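Local coordinates for lipoprotein (Streptococcus pneumoniae, PDB 3CX3) that binds zinc and probably delivers it to an ABC transporter as the surface-attached, solute-binding lipoprotein of a zinc-uptake system, at residues Val61-His67 with Val85-Ser91; Ile43-Pro48 with Leu69-Ala73. One frame throughout, in Å; residues are numbered along the deposited sequence.

Contact 1. Residues Val61-His67 with Val85-Ser91; sequences VFVYHSH and VKVLEAS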
# COMPACT_ATOMS: atom_id res chain seq x y z
N VAL A 61 -20.90 -0.56 4.09
CA VAL A 61 -19.90 0.14 3.27
C VAL A 61 -18.76 -0.79 2.90
O VAL A 61 -18.26 -1.52 3.75
CB VAL A 61 -19.33 1.40 3.99
CG1 VAL A 61 -18.14 1.99 3.22
CG2 VAL A 61 -20.44 2.45 4.23
N PHE A 62 -18.35 -0.77 1.64
CA PHE A 62 -17.14 -1.46 1.25
C PHE A 62 -16.14 -0.54 0.59
O PHE A 62 -16.46 0.21 -0.35
CB PHE A 62 -17.43 -2.67 0.36
CG PHE A 62 -16.20 -3.39 -0.10
CD1 PHE A 62 -15.41 -4.11 0.82
CD2 PHE A 62 -15.81 -3.37 -1.43
CE1 PHE A 62 -14.28 -4.79 0.40
CE2 PHE A 62 -14.67 -4.07 -1.86
CZ PHE A 62 -13.91 -4.77 -0.94
N VAL A 63 -14.91 -0.61 1.09
CA VAL A 63 -13.84 0.30 0.68
C VAL A 63 -12.64 -0.45 0.13
O VAL A 63 -12.04 -1.26 0.85
CB VAL A 63 -13.37 1.21 1.85
CG1 VAL A 63 -12.27 2.13 1.41
CG2 VAL A 63 -14.53 2.03 2.38
N TYR A 64 -12.30 -0.18 -1.14
CA TYR A 64 -11.08 -0.71 -1.73
C TYR A 64 -10.14 0.41 -2.17
O TYR A 64 -10.48 1.60 -2.04
CB TYR A 64 -11.38 -1.77 -2.83
CG TYR A 64 -11.94 -1.21 -4.10
CD1 TYR A 64 -13.27 -0.83 -4.20
CD2 TYR A 64 -11.13 -1.04 -5.21
CE1 TYR A 64 -13.77 -0.30 -5.37
CE2 TYR A 64 -11.62 -0.51 -6.39
CZ TYR A 64 -12.94 -0.14 -6.46
OH TYR A 64 -13.44 0.39 -7.64
N HIS A 65 -8.94 0.06 -2.64
CA HIS A 65 -7.93 1.05 -3.04
C HIS A 65 -8.23 1.64 -4.40
O HIS A 65 -8.45 2.84 -4.51
CB HIS A 65 -6.51 0.45 -2.96
CG HIS A 65 -5.42 1.33 -3.51
ND1 HIS A 65 -5.04 2.52 -2.92
CD2 HIS A 65 -4.58 1.15 -4.56
CE1 HIS A 65 -4.05 3.06 -3.62
NE2 HIS A 65 -3.73 2.24 -4.60
N SER A 66 -8.28 0.79 -5.44
CA SER A 66 -8.25 1.25 -6.83
C SER A 66 -8.67 0.20 -7.84
O SER A 66 -8.44 -0.99 -7.64
CB SER A 66 -6.83 1.69 -7.19
OG SER A 66 -6.69 1.98 -8.55
N HIS A 67 -9.24 0.64 -8.96
CA HIS A 67 -9.71 -0.29 -9.98
C HIS A 67 -8.53 -1.04 -10.61
O HIS A 67 -8.69 -2.16 -11.08
CB HIS A 67 -10.56 0.43 -11.04
CG HIS A 67 -9.87 1.58 -11.72
ND1 HIS A 67 -9.98 2.88 -11.29
CD2 HIS A 67 -9.06 1.61 -12.81
CE1 HIS A 67 -9.26 3.67 -12.07
NE2 HIS A 67 -8.69 2.92 -13.00
N VAL A 85 -24.82 -1.66 -0.34
CA VAL A 85 -23.45 -1.24 -0.06
C VAL A 85 -23.13 0.04 -0.80
O VAL A 85 -23.54 0.23 -1.95
CB VAL A 85 -22.37 -2.27 -0.47
CG1 VAL A 85 -21.94 -3.12 0.70
CG2 VAL A 85 -22.82 -3.11 -1.64
N LYS A 86 -22.40 0.90 -0.12
CA LYS A 86 -21.71 1.99 -0.77
C LYS A 86 -20.35 1.42 -1.08
O LYS A 86 -19.61 1.02 -0.18
CB LYS A 86 -21.62 3.19 0.18
CG LYS A 86 -22.78 3.27 1.17
CD LYS A 86 -24.16 3.16 0.48
CE LYS A 86 -25.32 3.39 1.47
NZ LYS A 86 -25.61 2.24 2.40
N VAL A 87 -20.03 1.31 -2.37
CA VAL A 87 -18.75 0.80 -2.79
C VAL A 87 -17.89 2.03 -3.05
O VAL A 87 -18.27 2.90 -3.83
CB VAL A 87 -18.84 -0.10 -4.06
CG1 VAL A 87 -17.55 -0.90 -4.26
CG2 VAL A 87 -20.00 -1.06 -3.97
N LEU A 88 -16.75 2.09 -2.37
CA LEU A 88 -15.90 3.30 -2.39
C LEU A 88 -14.47 3.02 -2.85
O LEU A 88 -13.73 2.28 -2.19
CB LEU A 88 -15.94 4.00 -1.01
CG LEU A 88 -17.36 4.43 -0.57
CD1 LEU A 88 -17.38 5.02 0.81
CD2 LEU A 88 -17.99 5.41 -1.56
N GLU A 89 -14.08 3.63 -3.97
CA GLU A 89 -12.70 3.53 -4.50
C GLU A 89 -11.93 4.69 -3.89
O GLU A 89 -12.18 5.85 -4.23
CB GLU A 89 -12.67 3.55 -6.03
CG GLU A 89 -11.32 3.11 -6.65
CD GLU A 89 -11.09 3.57 -8.12
OE1 GLU A 89 -10.47 2.85 -8.91
OE2 GLU A 89 -11.52 4.66 -8.52
N ALA A 90 -11.01 4.38 -2.98
CA ALA A 90 -10.39 5.36 -2.10
C ALA A 90 -9.38 6.22 -2.80
O ALA A 90 -9.06 7.32 -2.32
CB ALA A 90 -9.79 4.69 -0.87
N SER A 91 -8.86 5.75 -3.93
CA SER A 91 -7.91 6.52 -4.71
C SER A 91 -8.56 7.16 -5.91
O SER A 91 -7.87 7.62 -6.82
CB SER A 91 -6.74 5.65 -5.18
OG SER A 91 -7.17 4.64 -6.09
O HOH W 1 -7.22 4.74 -8.83

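Contact 2. Residues Ile43-Pro48 with Leu69-Ala73; sequences IHSFEP and LESWA. With ZN (zinc ion), chain E.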
# COMPACT_ATOMS: atom_id res chain seq x y z
N ILE A 43 -2.72 -9.19 -1.92
CA ILE A 43 -3.67 -8.29 -2.61
C ILE A 43 -3.64 -8.33 -4.14
O ILE A 43 -4.67 -8.10 -4.78
CB ILE A 43 -3.53 -6.79 -2.11
CG1 ILE A 43 -4.63 -5.90 -2.69
CG2 ILE A 43 -2.15 -6.20 -2.44
CD1 ILE A 43 -6.02 -6.18 -2.19
N HIS A 44 -2.44 -8.57 -4.70
CA HIS A 44 -2.20 -8.62 -6.14
C HIS A 44 -2.85 -9.83 -6.84
O HIS A 44 -3.43 -9.71 -7.92
CB HIS A 44 -0.68 -8.57 -6.41
CG HIS A 44 -0.04 -7.25 -6.11
ND1 HIS A 44 0.02 -6.21 -7.02
CD2 HIS A 44 0.60 -6.80 -5.00
CE1 HIS A 44 0.65 -5.18 -6.48
NE2 HIS A 44 1.01 -5.51 -5.25
N SER A 45 -2.76 -11.01 -6.21
CA SER A 45 -3.29 -12.25 -6.80
C SER A 45 -4.63 -12.70 -6.18
O SER A 45 -5.19 -13.71 -6.59
CB SER A 45 -2.26 -13.36 -6.67
OG SER A 45 -2.07 -13.67 -5.29
N PHE A 46 -5.12 -11.95 -5.19
CA PHE A 46 -6.25 -12.37 -4.37
C PHE A 46 -7.58 -12.25 -5.12
O PHE A 46 -7.83 -11.25 -5.80
CB PHE A 46 -6.31 -11.52 -3.09
CG PHE A 46 -7.51 -11.79 -2.23
CD1 PHE A 46 -7.51 -12.84 -1.30
CD2 PHE A 46 -8.66 -11.00 -2.35
CE1 PHE A 46 -8.64 -13.09 -0.51
CE2 PHE A 46 -9.78 -11.25 -1.55
CZ PHE A 46 -9.77 -12.30 -0.63
N GLU A 47 -8.43 -13.25 -5.00
CA GLU A 47 -9.76 -13.17 -5.59
C GLU A 47 -10.75 -13.61 -4.53
O GLU A 47 -10.62 -14.71 -4.00
CB GLU A 47 -9.90 -14.04 -6.85
CG GLU A 47 -8.84 -13.82 -7.93
CD GLU A 47 -9.13 -12.61 -8.83
OE1 GLU A 47 -10.14 -11.91 -8.62
OE2 GLU A 47 -8.32 -12.34 -9.75
N PRO A 48 -11.74 -12.75 -4.21
CA PRO A 48 -12.68 -13.00 -3.12
C PRO A 48 -13.53 -14.26 -3.32
O PRO A 48 -14.11 -14.45 -4.39
CB PRO A 48 -13.57 -11.76 -3.14
CG PRO A 48 -13.45 -11.24 -4.55
CD PRO A 48 -12.03 -11.48 -4.90
N LEU A 69 -6.01 -2.25 -8.94
CA LEU A 69 -5.46 -3.20 -7.98
C LEU A 69 -6.49 -4.31 -7.70
O LEU A 69 -6.41 -5.43 -8.22
CB LEU A 69 -5.08 -2.49 -6.68
CG LEU A 69 -3.79 -2.81 -5.89
CD1 LEU A 69 -4.04 -2.71 -4.35
CD2 LEU A 69 -3.13 -4.17 -6.30
N GLU A 70 -7.47 -3.97 -6.87
CA GLU A 70 -8.62 -4.83 -6.67
C GLU A 70 -9.52 -4.75 -7.91
O GLU A 70 -10.45 -3.93 -7.97
CB GLU A 70 -9.34 -4.43 -5.39
CG GLU A 70 -8.42 -4.27 -4.17
CD GLU A 70 -8.10 -2.82 -3.85
OE1 GLU A 70 -7.80 -2.04 -4.82
OE2 GLU A 70 -8.19 -2.45 -2.64
N SER A 71 -9.19 -5.59 -8.90
CA SER A 71 -9.90 -5.71 -10.19
C SER A 71 -11.34 -6.22 -10.09
O SER A 71 -12.19 -5.78 -10.87
CB SER A 71 -9.13 -6.62 -11.14
OG SER A 71 -8.00 -5.96 -11.67
N TRP A 72 -11.61 -7.18 -9.20
CA TRP A 72 -12.99 -7.45 -8.81
C TRP A 72 -13.31 -6.21 -7.99
O TRP A 72 -12.45 -5.74 -7.26
CB TRP A 72 -13.09 -8.67 -7.89
CG TRP A 72 -12.82 -8.27 -6.46
CD1 TRP A 72 -13.73 -7.82 -5.53
CD2 TRP A 72 -11.55 -8.21 -5.84
NE1 TRP A 72 -13.09 -7.51 -4.35
CE2 TRP A 72 -11.75 -7.73 -4.52
CE3 TRP A 72 -10.25 -8.53 -6.25
CZ2 TRP A 72 -10.71 -7.58 -3.62
CZ3 TRP A 72 -9.23 -8.37 -5.37
CH2 TRP A 72 -9.46 -7.90 -4.07
N ALA A 73 -14.51 -5.66 -8.08
CA ALA A 73 -14.86 -4.48 -7.25
C ALA A 73 -15.67 -3.59 -8.12
O ALA A 73 -16.75 -3.15 -7.74
CB ALA A 73 -13.61 -3.74 -6.75
ZN ZN E . 2.57 -4.62 -4.39

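Contact 1. Residues Val61-His67 with Val85-Ser91
His65 O accepts two hydrogen bonds from Ser91. The hydroxyl OG lies 2.7 Å from His65 O and approaches from above the carbonyl plane. The backbone N of Ser91 is 3.0 Å from the same His65 O. Ser91 OG sits between its own backbone N and carbonyl carbon (chi1 65°), which turns the hydroxyl back to His65. A water also bridges Ser91 OG and Ser66 OG, and the latter is hydrogen-bonded to Thr68. Upstream, strands 61-64 and 86-89 run parallel, and Phe62 and Tyr64 each give and accept one backbone bond. On one face of the sheet Val61 CG1 meets Leu88 CD1 at 3.9 Å. On the other, Val87 CG1 reaches the ring edges of both Phe62 and Tyr64. Glu89 CA lies over one face of the Tyr64 ring. Glu89 OE1 accepts from His67 N at 2.5 Å through its anti lone pair. His67 ND1 also bonds to Glu89 OE1, but its 2.4 Å is very short and the exact length doubtful. Helix 125-142 covers Leu88 and Ala90. With Glu89 OE1 taking both His67 groups and Ser91 holding His65 O, polar bonds fix the turn after strand 61-64 to the end of strand 86-89.

Contact 2. Residues Ile43-Pro48 with Leu69-Ala73
His44 NE2 binds the zinc ion at 2.0 Å, and Leu69 CD2 packs over one face of the same imidazole. His120, His184 and Glu259 complete the zinc site. The His44 ring meets those of His184 and His120, and it also touches Ser205 and Pro206. Leu69 CD2 is 4.1 Å from the centroid of the His44 ring, a CH-pi contact. The other branch of Leu69 goes to the neighbouring residue: its CD1 touches Ile43 CG1 at 3.6 Å, and the two side chains cross at about a right angle. Ile43 has CG1 anti to its backbone N (chi1 -173°), and its CD1 continues to Glu70 CG at 3.7 Å. Behind this apolar layer the Glu70 carboxylate is held by Ser16 and by the backbone N atoms of His65 and Ser66. Glu70 is also the centre of an inverse gamma turn.

Farther from the metal, Trp72 buries more surface here than any other residue of 69-73. Pro48 comes down on one face of the indole with its CG-CD edge. Pro48 CG is 3.5 Å from the centroid of the five-membered ring of Trp72, almost on the ring normal. Glu70 CB lies against the opposite face, so the indole is sandwiched. Phe46 turns its edge toward the six-membered ring in an offset edge-to-face pair, with the planes at 66°. The closest atoms of that pair are Phe46 CD2 and Trp72 CH2, 3.6 Å apart. Beyond these rings, Pro48 also rests on Ile53 of helix 50-58.

The zinc ligands come from both halves of the chain, each built round a four-stranded parallel sheet. Three histidines and one carboxylate in the cleft between two such lobes fit the zinc-binding members of the cluster A-I (formerly cluster 9) solute-binding proteins of ABC transporters.

How the contacts relate
From the N terminus the chain passes strand 12-15, helix 18-28 and strand 33-36 before it reaches 43-48, the first segment of contact 2. It then runs through helix 50-58 into 61-67, the first segment of contact 1. Next comes 69-73, which closes contact 2 over a helix and a strand. Segment 85-91 then closes contact 1 over an irregular loop. The two closures therefore cross. Contact 1 joins the outermost strand 86-89 to its neighbour in the N-terminal sheet. Contact 2 ties the loop after strand 33-36 to the loop after strand 61-64, on the zinc-facing side of that lobe. They meet where Glu70 OE2 lies 2.6 Å from His65 N, a probable hydrogen bond, and Ala73 CB packs on Tyr64 CZ.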